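Local coordinates for prolyl-tRNA synthetase (Giardia lamblia ATCC 50803, PDB 3IAL), which probably charges tRNA(Pro) with proline at the expense of ATP, and is held here with the prolyl-adenylate intermediate in its active site, at residues E101-E106 against L117-T122; T148-R153 against E167-E172; K160-V165 against I273-L278. All blocks are in the same frame, centred on the assembly; numbering follows the deposited sequence.

Contact 1 of 3, residues E101-E106 against L117-T122; sequences ECFWVE and LALRPT. With PR8 (5'-O-[(R)-hydroxy{[(2S)-pyrrolidin-2-ylcarbonyl]oxy}phosphoryl]adenosine), chain H.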
loop_
_atom_site.group_PDB
_atom_site.type_symbol
_atom_site.label_atom_id
_atom_site.label_comp_id
_atom_site.label_asym_id
_atom_site.label_seq_id
_atom_site.Cartn_x
_atom_site.Cartn_y
_atom_site.Cartn_z
ATOM N N GLU B 101 17.593 -4.983 -18.965
ATOM C CA GLU B 101 16.378 -4.395 -18.395
ATOM C C GLU B 101 16.638 -3.330 -17.327
ATOM O O GLU B 101 15.691 -2.696 -16.867
ATOM C CB GLU B 101 15.509 -5.492 -17.748
ATOM C CG GLU B 101 15.143 -6.674 -18.649
ATOM C CD GLU B 101 14.014 -6.367 -19.609
ATOM O OE1 GLU B 101 13.699 -5.170 -19.785
ATOM O OE2 GLU B 101 13.443 -7.322 -20.184
ATOM N N CYS B 102 17.893 -3.154 -16.908
ATOM C CA CYS B 102 18.209 -2.293 -15.757
ATOM C C CYS B 102 18.382 -0.819 -16.109
ATOM O O CYS B 102 19.205 -0.471 -16.959
ATOM C CB CYS B 102 19.476 -2.774 -15.048
ATOM S SG CYS B 102 19.264 -4.299 -14.126
ATOM N N PHE B 103 17.600 0.036 -15.453
ATOM C CA PHE B 103 17.868 1.471 -15.412
ATOM C C PHE B 103 19.001 1.701 -14.426
ATOM O O PHE B 103 18.972 1.137 -13.340
ATOM C CB PHE B 103 16.650 2.245 -14.913
ATOM C CG PHE B 103 15.543 2.369 -15.915
ATOM C CD1 PHE B 103 15.474 3.476 -16.765
ATOM C CD2 PHE B 103 14.551 1.402 -15.995
ATOM C CE1 PHE B 103 14.435 3.606 -17.684
ATOM C CE2 PHE B 103 13.508 1.521 -16.914
ATOM C CZ PHE B 103 13.447 2.623 -17.756
ATOM N N TRP B 104 19.988 2.524 -14.779
ATOM C CA TRP B 104 21.115 2.787 -13.875
ATOM C C TRP B 104 21.120 4.230 -13.392
ATOM O O TRP B 104 21.054 5.163 -14.197
ATOM C CB TRP B 104 22.458 2.461 -14.543
ATOM C CG TRP B 104 22.645 0.990 -14.783
ATOM C CD1 TRP B 104 22.431 0.322 -15.946
ATOM C CD2 TRP B 104 23.049 0.002 -13.822
ATOM N NE1 TRP B 104 22.689 -1.019 -15.781
ATOM C CE2 TRP B 104 23.067 -1.243 -14.487
ATOM C CE3 TRP B 104 23.397 0.051 -12.465
ATOM C CZ2 TRP B 104 23.422 -2.435 -13.844
ATOM C CZ3 TRP B 104 23.757 -1.131 -11.824
ATOM C CH2 TRP B 104 23.760 -2.361 -12.515
ATOM N N VAL B 105 21.191 4.391 -12.070
ATOM C CA VAL B 105 21.438 5.678 -11.447
ATOM C C VAL B 105 22.940 5.823 -11.288
ATOM O O VAL B 105 23.587 4.966 -10.691
ATOM C CB VAL B 105 20.759 5.789 -10.059
ATOM C CG1 VAL B 105 21.184 7.085 -9.350
ATOM C CG2 VAL B 105 19.251 5.716 -10.208
ATOM N N GLU B 106 23.487 6.903 -11.826
ATOM C CA GLU B 106 24.939 7.108 -11.849
ATOM C C GLU B 106 25.398 8.396 -11.183
ATOM O O GLU B 106 26.574 8.521 -10.851
ATOM C CB GLU B 106 25.448 7.055 -13.291
ATOM C CG GLU B 106 25.021 5.781 -14.020
ATOM C CD GLU B 106 25.868 5.467 -15.239
ATOM O OE1 GLU B 106 26.453 6.399 -15.825
ATOM O OE2 GLU B 106 25.943 4.282 -15.616
ATOM N N LEU B 117 23.865 2.471 -8.944
ATOM C CA LEU B 117 22.668 1.852 -8.375
ATOM C C LEU B 117 21.676 1.502 -9.460
ATOM O O LEU B 117 21.297 2.356 -10.259
ATOM C CB LEU B 117 21.993 2.796 -7.381
ATOM C CG LEU B 117 22.827 3.258 -6.182
ATOM C CD1 LEU B 117 22.007 4.223 -5.357
ATOM C CD2 LEU B 117 23.278 2.074 -5.354
ATOM N N ALA B 118 21.250 0.245 -9.490
ATOM C CA ALA B 118 20.218 -0.180 -10.425
ATOM C C ALA B 118 18.848 0.009 -9.790
ATOM O O ALA B 118 18.664 -0.257 -8.603
ATOM C CB ALA B 118 20.422 -1.628 -10.824
ATOM N N LEU B 119 17.887 0.489 -10.571
ATOM C CA LEU B 119 16.501 0.433 -10.146
ATOM C C LEU B 119 16.088 -1.037 -10.254
ATOM O O LEU B 119 16.325 -1.665 -11.285
ATOM C CB LEU B 119 15.615 1.300 -11.035
ATOM C CG LEU B 119 15.966 2.787 -11.146
ATOM C CD1 LEU B 119 14.880 3.494 -11.939
ATOM C CD2 LEU B 119 16.140 3.432 -9.772
ATOM N N ARG B 120 15.506 -1.582 -9.192
ATOM C CA ARG B 120 15.153 -3.003 -9.140
ATOM C C ARG B 120 14.301 -3.476 -10.330
ATOM O O ARG B 120 13.224 -2.948 -10.569
ATOM C CB ARG B 120 14.436 -3.337 -7.825
ATOM C CG ARG B 120 13.199 -2.513 -7.554
ATOM C CD ARG B 120 12.590 -2.890 -6.217
ATOM N NE ARG B 120 11.585 -1.900 -5.861
ATOM C CZ ARG B 120 11.291 -1.503 -4.629
ATOM N NH1 ARG B 120 11.903 -2.005 -3.560
ATOM N NH2 ARG B 120 10.372 -0.568 -4.479
ATOM N N PRO B 121 14.804 -4.443 -11.106
ATOM C CA PRO B 121 13.939 -5.118 -12.087
ATOM C C PRO B 121 13.145 -6.258 -11.461
ATOM O O PRO B 121 12.147 -6.713 -12.013
ATOM C CB PRO B 121 14.939 -5.669 -13.095
ATOM C CG PRO B 121 16.166 -5.937 -12.295
ATOM C CD PRO B 121 16.222 -4.804 -11.289
ATOM N N THR B 122 13.641 -6.718 -10.322
ATOM C CA THR B 122 13.059 -7.774 -9.515
ATOM C C THR B 122 14.071 -7.832 -8.372
ATOM O O THR B 122 15.215 -7.387 -8.542
ATOM C CB THR B 122 12.944 -9.125 -10.273
ATOM O OG1 THR B 122 12.420 -10.127 -9.389
ATOM C CG2 THR B 122 14.305 -9.560 -10.822
HETATM C C PR8 H . 9.509 -13.045 -11.031
HETATM N N PR8 H . 10.819 -12.401 -9.106
HETATM O O PR8 H . 9.855 -11.949 -11.477
HETATM P P PR8 H . 8.142 -13.414 -13.074
HETATM N N1 PR8 H . 4.494 -5.508 -17.381
HETATM C C2 PR8 H . 3.564 -5.924 -16.529
HETATM N N3 PR8 H . 3.705 -7.044 -15.816
HETATM C C4 PR8 H . 4.794 -7.802 -15.931
HETATM C C5 PR8 H . 5.786 -7.403 -16.821
HETATM C C6 PR8 H . 5.619 -6.228 -17.550
HETATM N N6 PR8 H . 6.565 -5.827 -18.401
HETATM N N7 PR8 H . 6.758 -8.304 -16.763
HETATM C C8 PR8 H . 6.401 -9.236 -15.877
HETATM N N9 PR8 H . 5.197 -8.942 -15.368
HETATM C CA PR8 H . 9.957 -13.472 -9.634
HETATM C CB PR8 H . 8.740 -13.548 -8.728
HETATM C CD PR8 H . 10.336 -12.068 -7.770
HETATM C CG PR8 H . 8.819 -12.268 -7.884
HETATM C "C1'" PR8 H . 4.476 -9.768 -14.347
HETATM O O10 PR8 H . 8.756 -13.968 -11.688
HETATM O O1P PR8 H . 9.158 -13.265 -14.148
HETATM C "C2'" PR8 H . 4.015 -11.135 -14.908
HETATM O "O2'" PR8 H . 2.705 -11.452 -14.412
HETATM O O2P PR8 H . 7.031 -14.494 -13.496
HETATM C "C3'" PR8 H . 4.985 -12.103 -14.273
HETATM O "O3'" PR8 H . 4.409 -13.409 -14.200
HETATM C "C4'" PR8 H . 5.029 -11.466 -12.896
HETATM O "O4'" PR8 H . 5.361 -10.100 -13.230
HETATM C "C5'" PR8 H . 6.095 -12.148 -12.066
HETATM O "O5'" PR8 H . 7.348 -12.062 -12.716
HETATM O O HOH W 1 15.849 -1.272 -13.769
#
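With CG anti to its carbonyl carbon (chi1 -68°), Trp104 turns its indole across to Ala118, and Leu119, with a first torsion of -58°, sends CD1 against Phe103 CB. These pairs belong to a beta hairpin, strands 103-108 and 111-119, of the class II synthetase core. Ala118 CB sits over one face of the Trp104 six-membered ring, 3.8 Å from its centroid and 23° off the normal, a CH-pi contact; Cys102 CB lies on the same face. Trp104 and Ala118 form a non-hydrogen-bonded pair. The next pair, Val105 and Leu117, is hydrogen-bonded both ways: Val105 N gives to Leu117 O at 2.7 Å, and Leu117 N gives to Val105 O at 3.1 Å. On the face of Val105, its CG2 meets Leu119 CD2 at 3.9 Å, the two side chains crossing at about a right angle. Trp104 and Val105 also pair with an antiparallel strand of the second subunit, so the sheet runs on across the dimer interface. Just before strand 103-108, Cys102 SG rests on Pro121 CG at 4.0 Å. The 117-122 segment then reaches the active site, where Thr122 OG1 accepts a hydrogen bond of 2.8 Å from the prolyl nitrogen N of PR8.

Contact 2 of 3, residues T148-R153 against E167-E172; sequences TCTIFR and EIHWNE. With PR8 (5'-O-[(R)-hydroxy{[(2S)-pyrrolidin-2-ylcarbonyl]oxy}phosphoryl]adenosine), chain H.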
loop_
_atom_site.group_PDB
_atom_site.type_symbol
_atom_site.label_atom_id
_atom_site.label_comp_id
_atom_site.label_asym_id
_atom_site.label_seq_id
_atom_site.Cartn_x
_atom_site.Cartn_y
_atom_site.Cartn_z
ATOM N N THR B 148 4.839 -5.131 -1.809
ATOM C CA THR B 148 4.059 -4.552 -2.883
ATOM C C THR B 148 4.796 -3.286 -3.228
ATOM O O THR B 148 5.031 -2.453 -2.359
ATOM C CB THR B 148 2.645 -4.205 -2.413
ATOM O OG1 THR B 148 1.951 -5.416 -2.106
ATOM C CG2 THR B 148 1.892 -3.406 -3.481
ATOM N N CYS B 149 5.183 -3.153 -4.485
ATOM C CA CYS B 149 6.028 -2.040 -4.901
ATOM C C CYS B 149 6.043 -1.991 -6.419
ATOM O O CYS B 149 5.318 -2.742 -7.073
ATOM C CB CYS B 149 7.458 -2.216 -4.368
ATOM S SG CYS B 149 8.377 -3.620 -5.116
ATOM N N THR B 150 6.875 -1.120 -6.977
ATOM C CA THR B 150 7.084 -1.109 -8.412
ATOM C C THR B 150 8.492 -1.609 -8.713
ATOM O O THR B 150 9.413 -1.445 -7.893
ATOM C CB THR B 150 6.803 0.274 -9.040
ATOM O OG1 THR B 150 7.871 1.191 -8.766
ATOM C CG2 THR B 150 5.494 0.834 -8.515
ATOM N N ILE B 151 8.624 -2.268 -9.864
ATOM C CA ILE B 151 9.913 -2.674 -10.418
ATOM C C ILE B 151 10.074 -1.977 -11.767
ATOM O O ILE B 151 9.116 -1.366 -12.269
ATOM C CB ILE B 151 10.025 -4.209 -10.579
ATOM C CG1 ILE B 151 8.806 -4.779 -11.321
ATOM C CG2 ILE B 151 10.187 -4.876 -9.207
ATOM C CD1 ILE B 151 9.063 -6.162 -11.950
ATOM N N PHE B 152 11.273 -2.068 -12.347
ATOM C CA PHE B 152 11.630 -1.290 -13.540
ATOM C C PHE B 152 12.300 -2.153 -14.617
ATOM O O PHE B 152 13.270 -2.849 -14.337
ATOM C CB PHE B 152 12.553 -0.129 -13.149
ATOM C CG PHE B 152 11.936 0.833 -12.162
ATOM C CD1 PHE B 152 11.325 2.004 -12.600
ATOM C CD2 PHE B 152 11.965 0.566 -10.802
ATOM C CE1 PHE B 152 10.756 2.890 -11.699
ATOM C CE2 PHE B 152 11.390 1.455 -9.880
ATOM C CZ PHE B 152 10.786 2.613 -10.329
ATOM N N ARG B 153 11.770 -2.105 -15.841
ATOM C CA ARG B 153 12.292 -2.885 -16.966
ATOM C C ARG B 153 12.481 -1.986 -18.183
ATOM O O ARG B 153 11.509 -1.615 -18.843
ATOM C CB ARG B 153 11.327 -4.019 -17.333
ATOM C CG ARG B 153 10.942 -4.955 -16.201
ATOM C CD ARG B 153 11.893 -6.101 -16.049
ATOM N NE ARG B 153 11.553 -6.931 -14.891
ATOM C CZ ARG B 153 10.872 -8.078 -14.917
ATOM N NH1 ARG B 153 10.419 -8.597 -16.052
ATOM N NH2 ARG B 153 10.647 -8.724 -13.777
ATOM N N GLU B 167 7.641 0.727 -15.952
ATOM C CA GLU B 167 7.492 0.683 -14.490
ATOM C C GLU B 167 6.258 -0.139 -14.149
ATOM O O GLU B 167 5.152 0.190 -14.545
ATOM C CB GLU B 167 7.397 2.079 -13.870
ATOM C CG GLU B 167 7.050 2.046 -12.388
ATOM C CD GLU B 167 7.387 3.333 -11.650
ATOM O OE1 GLU B 167 7.655 4.354 -12.309
ATOM O OE2 GLU B 167 7.385 3.317 -10.399
ATOM N N ILE B 168 6.468 -1.206 -13.390
ATOM C CA ILE B 168 5.457 -2.215 -13.175
ATOM C C ILE B 168 5.097 -2.306 -11.697
ATOM O O ILE B 168 5.938 -2.644 -10.869
ATOM C CB ILE B 168 5.971 -3.592 -13.637
ATOM C CG1 ILE B 168 6.600 -3.506 -15.034
ATOM C CG2 ILE B 168 4.831 -4.635 -13.604
ATOM C CD1 ILE B 168 7.656 -4.584 -15.278
ATOM N N HIS B 169 3.833 -2.034 -11.374
ATOM C CA HIS B 169 3.339 -2.203 -10.014
ATOM C C HIS B 169 3.106 -3.693 -9.799
ATOM O O HIS B 169 2.521 -4.372 -10.658
ATOM C CB HIS B 169 2.058 -1.391 -9.812
ATOM C CG HIS B 169 1.644 -1.254 -8.383
ATOM N ND1 HIS B 169 0.601 -1.977 -7.838
ATOM C CD2 HIS B 169 2.134 -0.483 -7.384
ATOM C CE1 HIS B 169 0.472 -1.657 -6.563
ATOM N NE2 HIS B 169 1.388 -0.754 -6.261
ATOM N N TRP B 170 3.599 -4.223 -8.684
ATOM C CA TRP B 170 3.496 -5.658 -8.446
ATOM C C TRP B 170 3.626 -6.032 -6.982
ATOM O O TRP B 170 3.900 -5.182 -6.144
ATOM C CB TRP B 170 4.525 -6.409 -9.314
ATOM C CG TRP B 170 5.923 -6.645 -8.752
ATOM C CD1 TRP B 170 6.536 -6.005 -7.711
ATOM C CD2 TRP B 170 6.889 -7.565 -9.275
ATOM N NE1 TRP B 170 7.805 -6.494 -7.538
ATOM C CE2 TRP B 170 8.048 -7.449 -8.491
ATOM C CE3 TRP B 170 6.879 -8.482 -10.333
ATOM C CZ2 TRP B 170 9.181 -8.227 -8.716
ATOM C CZ3 TRP B 170 8.004 -9.259 -10.555
ATOM C CH2 TRP B 170 9.138 -9.123 -9.749
ATOM N N ASN B 171 3.429 -7.315 -6.695
ATOM C CA ASN B 171 3.810 -7.893 -5.418
ATOM C C ASN B 171 4.727 -9.078 -5.664
ATOM O O ASN B 171 4.460 -9.910 -6.546
ATOM C CB ASN B 171 2.573 -8.295 -4.611
ATOM C CG ASN B 171 2.918 -8.995 -3.291
ATOM O OD1 ASN B 171 3.316 -10.154 -3.286
ATOM N ND2 ASN B 171 2.726 -8.297 -2.172
ATOM N N GLU B 172 5.821 -9.125 -4.902
ATOM C CA GLU B 172 6.769 -10.236 -4.935
ATOM C C GLU B 172 6.958 -10.821 -3.538
ATOM O O GLU B 172 7.239 -10.095 -2.584
ATOM C CB GLU B 172 8.125 -9.798 -5.513
ATOM C CG GLU B 172 8.850 -8.679 -4.761
ATOM C CD GLU B 172 10.112 -8.211 -5.483
ATOM O OE1 GLU B 172 10.310 -6.981 -5.635
ATOM O OE2 GLU B 172 10.911 -9.077 -5.896
HETATM C C PR8 H . 9.509 -13.045 -11.031
HETATM N N PR8 H . 10.819 -12.401 -9.106
HETATM O O PR8 H . 9.855 -11.949 -11.477
HETATM P P PR8 H . 8.142 -13.414 -13.074
HETATM N N1 PR8 H . 4.494 -5.508 -17.381
HETATM C C2 PR8 H . 3.564 -5.924 -16.529
HETATM N N3 PR8 H . 3.705 -7.044 -15.816
HETATM C C4 PR8 H . 4.794 -7.802 -15.931
HETATM C C5 PR8 H . 5.786 -7.403 -16.821
HETATM C C6 PR8 H . 5.619 -6.228 -17.550
HETATM N N6 PR8 H . 6.565 -5.827 -18.401
HETATM N N7 PR8 H . 6.758 -8.304 -16.763
HETATM C C8 PR8 H . 6.401 -9.236 -15.877
HETATM N N9 PR8 H . 5.197 -8.942 -15.368
HETATM C CA PR8 H . 9.957 -13.472 -9.634
HETATM C CB PR8 H . 8.740 -13.548 -8.728
HETATM C CD PR8 H . 10.336 -12.068 -7.770
HETATM C CG PR8 H . 8.819 -12.268 -7.884
HETATM C "C1'" PR8 H . 4.476 -9.768 -14.347
HETATM O O10 PR8 H . 8.756 -13.968 -11.688
HETATM O O1P PR8 H . 9.158 -13.265 -14.148
HETATM C "C2'" PR8 H . 4.015 -11.135 -14.908
HETATM O "O2'" PR8 H . 2.705 -11.452 -14.412
HETATM O O2P PR8 H . 7.031 -14.494 -13.496
HETATM C "C3'" PR8 H . 4.985 -12.103 -14.273
HETATM O "O3'" PR8 H . 4.409 -13.409 -14.200
HETATM C "C4'" PR8 H . 5.029 -11.466 -12.896
HETATM O "O4'" PR8 H . 5.361 -10.100 -13.230
HETATM C "C5'" PR8 H . 6.095 -12.148 -12.066
HETATM O "O5'" PR8 H . 7.348 -12.062 -12.716
#
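The side chains of Ile151 and Trp170 cross at about a right angle on one face of an antiparallel strand pair, 143-152 with 167-177, in the sheet of the class II catalytic core. From Ile151 CB the side chain forks. CG1, set between backbone N and carbonyl carbon (chi1 50°), passes Ile168 CB at 3.8 Å and carries CD1 over the indole, 3.4 Å from the centroid of the six-membered ring and only 7° off its normal, a close CH-pi contact. The other branch, CG2, packs on Trp170 CE2. Glu172 CB lies over the opposite face, so the indole is clamped between two aliphatic groups, while its NE1 makes a weak bond to Glu172 OE1, an oxygen also held by Ser123 and Gln147. Cys149 SG stands at the edge of the five-membered ring, a sulfur-aromatic contact. The indole rim touches the prolyl-adenylate: Trp170 CH2 lies 3.4 Å from PR8 O, at the ring edge. Ile168 puts CG2 3.4 Å from PR8 C2, against one face of the adenine. On the face of Thr150 and Glu167, Thr150 OG1 donates to Glu167 OE2 at 2.7 Å, arriving on the anti side and 22° out of the carboxylate plane. That oxygen also bonds Thr81 of the second subunit. Farther along this face, Thr148 OG1, also hydrogen-bonded to Glu66, accepts from Asn171 ND2 at 3.0 Å, nearly straight, with the hydroxyl oxygen in the amide plane.

Contact 3 of 3, residues K160-V165 against I273-L278; sequences KPLIRV and ISTRVL. With PR8 (5'-O-[(R)-hydroxy{[(2S)-pyrrolidin-2-ylcarbonyl]oxy}phosphoryl]adenosine), chain H.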
loop_
_atom_site.group_PDB
_atom_site.type_symbol
_atom_site.label_atom_id
_atom_site.label_comp_id
_atom_site.label_asym_id
_atom_site.label_seq_id
_atom_site.Cartn_x
_atom_site.Cartn_y
_atom_site.Cartn_z
ATOM N N LYS B 160 2.051 -1.389 -23.495
ATOM C CA LYS B 160 0.600 -1.418 -23.402
ATOM C C LYS B 160 0.284 -1.342 -21.912
ATOM O O LYS B 160 0.826 -2.131 -21.134
ATOM C CB LYS B 160 0.058 -2.721 -24.023
ATOM C CG LYS B 160 -1.480 -2.802 -24.197
ATOM C CD LYS B 160 -1.855 -3.857 -25.267
ATOM C CE LYS B 160 -3.377 -3.973 -25.527
ATOM N NZ LYS B 160 -3.971 -2.907 -26.437
ATOM N N PRO B 161 -0.572 -0.389 -21.494
ATOM C CA PRO B 161 -0.912 -0.254 -20.073
ATOM C C PRO B 161 -1.269 -1.578 -19.405
ATOM O O PRO B 161 -1.994 -2.384 -19.989
ATOM C CB PRO B 161 -2.130 0.674 -20.094
ATOM C CG PRO B 161 -1.913 1.511 -21.272
ATOM C CD PRO B 161 -1.250 0.632 -22.301
ATOM N N LEU B 162 -0.739 -1.788 -18.197
ATOM C CA LEU B 162 -1.015 -2.968 -17.372
ATOM C C LEU B 162 -0.323 -4.249 -17.856
ATOM O O LEU B 162 0.056 -5.080 -17.042
ATOM C CB LEU B 162 -2.523 -3.227 -17.225
ATOM C CG LEU B 162 -3.418 -2.045 -16.863
ATOM C CD1 LEU B 162 -4.845 -2.503 -16.719
ATOM C CD2 LEU B 162 -2.950 -1.389 -15.571
ATOM N N ILE B 163 -0.163 -4.400 -19.164
ATOM C CA ILE B 163 0.275 -5.657 -19.775
ATOM C C ILE B 163 1.784 -5.664 -20.040
ATOM O O ILE B 163 2.453 -6.638 -19.739
ATOM C CB ILE B 163 -0.528 -5.925 -21.086
ATOM C CG1 ILE B 163 -1.958 -6.348 -20.741
ATOM C CG2 ILE B 163 0.140 -6.976 -21.958
ATOM C CD1 ILE B 163 -2.909 -6.278 -21.904
ATOM N N ARG B 164 2.304 -4.584 -20.613
ATOM C CA ARG B 164 3.735 -4.454 -20.902
ATOM C C ARG B 164 4.164 -3.017 -20.660
ATOM O O ARG B 164 4.027 -2.182 -21.540
ATOM C CB ARG B 164 4.054 -4.816 -22.361
ATOM C CG ARG B 164 4.196 -6.298 -22.653
ATOM C CD ARG B 164 4.954 -6.509 -23.971
ATOM N NE ARG B 164 4.307 -5.784 -25.069
ATOM C CZ ARG B 164 3.445 -6.308 -25.939
ATOM N NH1 ARG B 164 3.119 -7.598 -25.894
ATOM N NH2 ARG B 164 2.910 -5.531 -26.878
ATOM N N VAL B 165 4.679 -2.740 -19.463
ATOM C CA VAL B 165 5.087 -1.392 -19.085
ATOM C C VAL B 165 6.532 -1.401 -18.583
ATOM O O VAL B 165 7.097 -2.455 -18.318
ATOM C CB VAL B 165 4.125 -0.770 -18.026
ATOM C CG1 VAL B 165 2.778 -0.418 -18.667
ATOM C CG2 VAL B 165 3.929 -1.691 -16.834
ATOM N N ILE B 273 3.038 -11.462 -8.827
ATOM C CA ILE B 273 1.878 -11.008 -9.597
ATOM C C ILE B 273 1.960 -9.491 -9.783
ATOM O O ILE B 273 2.428 -8.767 -8.905
ATOM C CB ILE B 273 0.524 -11.388 -8.948
ATOM C CG1 ILE B 273 0.399 -10.832 -7.525
ATOM C CG2 ILE B 273 0.342 -12.890 -8.957
ATOM C CD1 ILE B 273 -1.058 -10.730 -7.027
ATOM N N SER B 274 1.521 -9.023 -10.943
ATOM C CA SER B 274 1.620 -7.628 -11.298
ATOM C C SER B 274 0.248 -7.085 -11.723
ATOM O O SER B 274 -0.784 -7.723 -11.488
ATOM C CB SER B 274 2.617 -7.483 -12.441
ATOM O OG SER B 274 2.029 -7.891 -13.670
ATOM N N THR B 275 0.270 -5.914 -12.360
ATOM C CA THR B 275 -0.906 -5.270 -12.952
ATOM C C THR B 275 -1.598 -6.105 -14.039
ATOM O O THR B 275 -2.744 -5.818 -14.417
ATOM C CB THR B 275 -0.503 -3.943 -13.608
ATOM O OG1 THR B 275 0.527 -4.189 -14.573
ATOM C CG2 THR B 275 -0.001 -2.945 -12.562
ATOM N N ARG B 276 -0.899 -7.114 -14.555
ATOM C CA ARG B 276 -1.487 -8.072 -15.502
ATOM C C ARG B 276 -2.719 -8.804 -14.969
ATOM O O ARG B 276 -3.576 -9.203 -15.747
ATOM C CB ARG B 276 -0.441 -9.105 -15.926
ATOM C CG ARG B 276 0.621 -8.527 -16.806
ATOM C CD ARG B 276 1.608 -9.584 -17.210
ATOM N NE ARG B 276 2.419 -9.143 -18.329
ATOM C CZ ARG B 276 3.289 -9.899 -18.978
ATOM N NH1 ARG B 276 3.488 -11.170 -18.623
ATOM N NH2 ARG B 276 3.962 -9.375 -20.000
ATOM N N VAL B 277 -2.797 -9.003 -13.654
ATOM C CA VAL B 277 -3.979 -9.617 -13.035
ATOM C C VAL B 277 -5.210 -8.739 -13.305
ATOM O O VAL B 277 -6.257 -9.241 -13.733
ATOM C CB VAL B 277 -3.802 -9.811 -11.516
ATOM C CG1 VAL B 277 -5.033 -10.485 -10.905
ATOM C CG2 VAL B 277 -2.547 -10.628 -11.209
ATOM N N LEU B 278 -5.060 -7.430 -13.073
ATOM C CA LEU B 278 -6.105 -6.456 -13.379
ATOM C C LEU B 278 -6.412 -6.459 -14.879
ATOM O O LEU B 278 -7.573 -6.486 -15.273
ATOM C CB LEU B 278 -5.698 -5.055 -12.910
ATOM C CG LEU B 278 -6.690 -3.906 -13.122
ATOM C CD1 LEU B 278 -7.993 -4.179 -12.382
ATOM C CD2 LEU B 278 -6.086 -2.563 -12.684
HETATM C C PR8 H . 9.509 -13.045 -11.031
HETATM N N PR8 H . 10.819 -12.401 -9.106
HETATM O O PR8 H . 9.855 -11.949 -11.477
HETATM P P PR8 H . 8.142 -13.414 -13.074
HETATM N N1 PR8 H . 4.494 -5.508 -17.381
HETATM C C2 PR8 H . 3.564 -5.924 -16.529
HETATM N N3 PR8 H . 3.705 -7.044 -15.816
HETATM C C4 PR8 H . 4.794 -7.802 -15.931
HETATM C C5 PR8 H . 5.786 -7.403 -16.821
HETATM C C6 PR8 H . 5.619 -6.228 -17.550
HETATM N N6 PR8 H . 6.565 -5.827 -18.401
HETATM N N7 PR8 H . 6.758 -8.304 -16.763
HETATM C C8 PR8 H . 6.401 -9.236 -15.877
HETATM N N9 PR8 H . 5.197 -8.942 -15.368
HETATM C CA PR8 H . 9.957 -13.472 -9.634
HETATM C CB PR8 H . 8.740 -13.548 -8.728
HETATM C CD PR8 H . 10.336 -12.068 -7.770
HETATM C CG PR8 H . 8.819 -12.268 -7.884
HETATM C "C1'" PR8 H . 4.476 -9.768 -14.347
HETATM O O10 PR8 H . 8.756 -13.968 -11.688
HETATM O O1P PR8 H . 9.158 -13.265 -14.148
HETATM C "C2'" PR8 H . 4.015 -11.135 -14.908
HETATM O "O2'" PR8 H . 2.705 -11.452 -14.412
HETATM O O2P PR8 H . 7.031 -14.494 -13.496
HETATM C "C3'" PR8 H . 4.985 -12.103 -14.273
HETATM O "O3'" PR8 H . 4.409 -13.409 -14.200
HETATM C "C4'" PR8 H . 5.029 -11.466 -12.896
HETATM O "O4'" PR8 H . 5.361 -10.100 -13.230
HETATM C "C5'" PR8 H . 6.095 -12.148 -12.066
HETATM O "O5'" PR8 H . 7.348 -12.062 -12.716
#
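Polar bonds tie the loop at Leu162 and Ile163 to Thr275 and Arg276, where strand 263-274 gives way to a helix. Arg276, extended from CG to NE, grips Ile163 O side-on with two nitrogens: NE at 2.9 Å, on a lone pair in the carbonyl plane, and NH2 at 3.1 Å. The carbonyl oxygen lies in the guanidinium plane, so the pair of bonds fixes the rotation of that group, while NH1 is taken by Gln237 O. Thr275 OG1 donates to Leu162 O at 2.7 Å from well off the carbonyl axis (116°). Apolar contacts are few: Leu162 CD2 approaches Thr275 CB, and its CD1 meets Leu278 CD2 at 4.2 Å. The rest involve the adenine. PR8 C4 lies 3.6 Å above the guanidinium plane of Arg276. Ser274 OG donates to PR8 N3 at 2.9 Å and accepts a capping bond from Arg276 N in the turn leading into the helix. From the loop, Val165 N to PR8 N1 and PR8 N6 to Val165 O are long, weak bonds. Adenine is thus read at its polar edges and covered by a guanidinium oriented by Ile163 O, consistent with the arginine over adenine in class II synthetases.

How the contacts relate
All three contacts line the same prolyl-adenylate, and all belong to the class II catalytic core. Contact 1 comes first along the chain and closes before the others open; contacts 2 and 3 interleave, since 160-165 falls in the loop between the two strands of contact 2. Centres of contacts 1 and 2 are 12 Å apart, and they touch where Pro121 O meets Arg153 NE. Contacts 2 and 3, 10 Å apart by centres, join through neighbouring strands 167-177 and 263-274. Contacts 1 and 3, with centres about 20 Å apart, do not touch. Contact 1 thus serves the prolyl end, contact 3 the adenine, and contact 2 touches both, while contacts 1 and 2 also reach the second subunit.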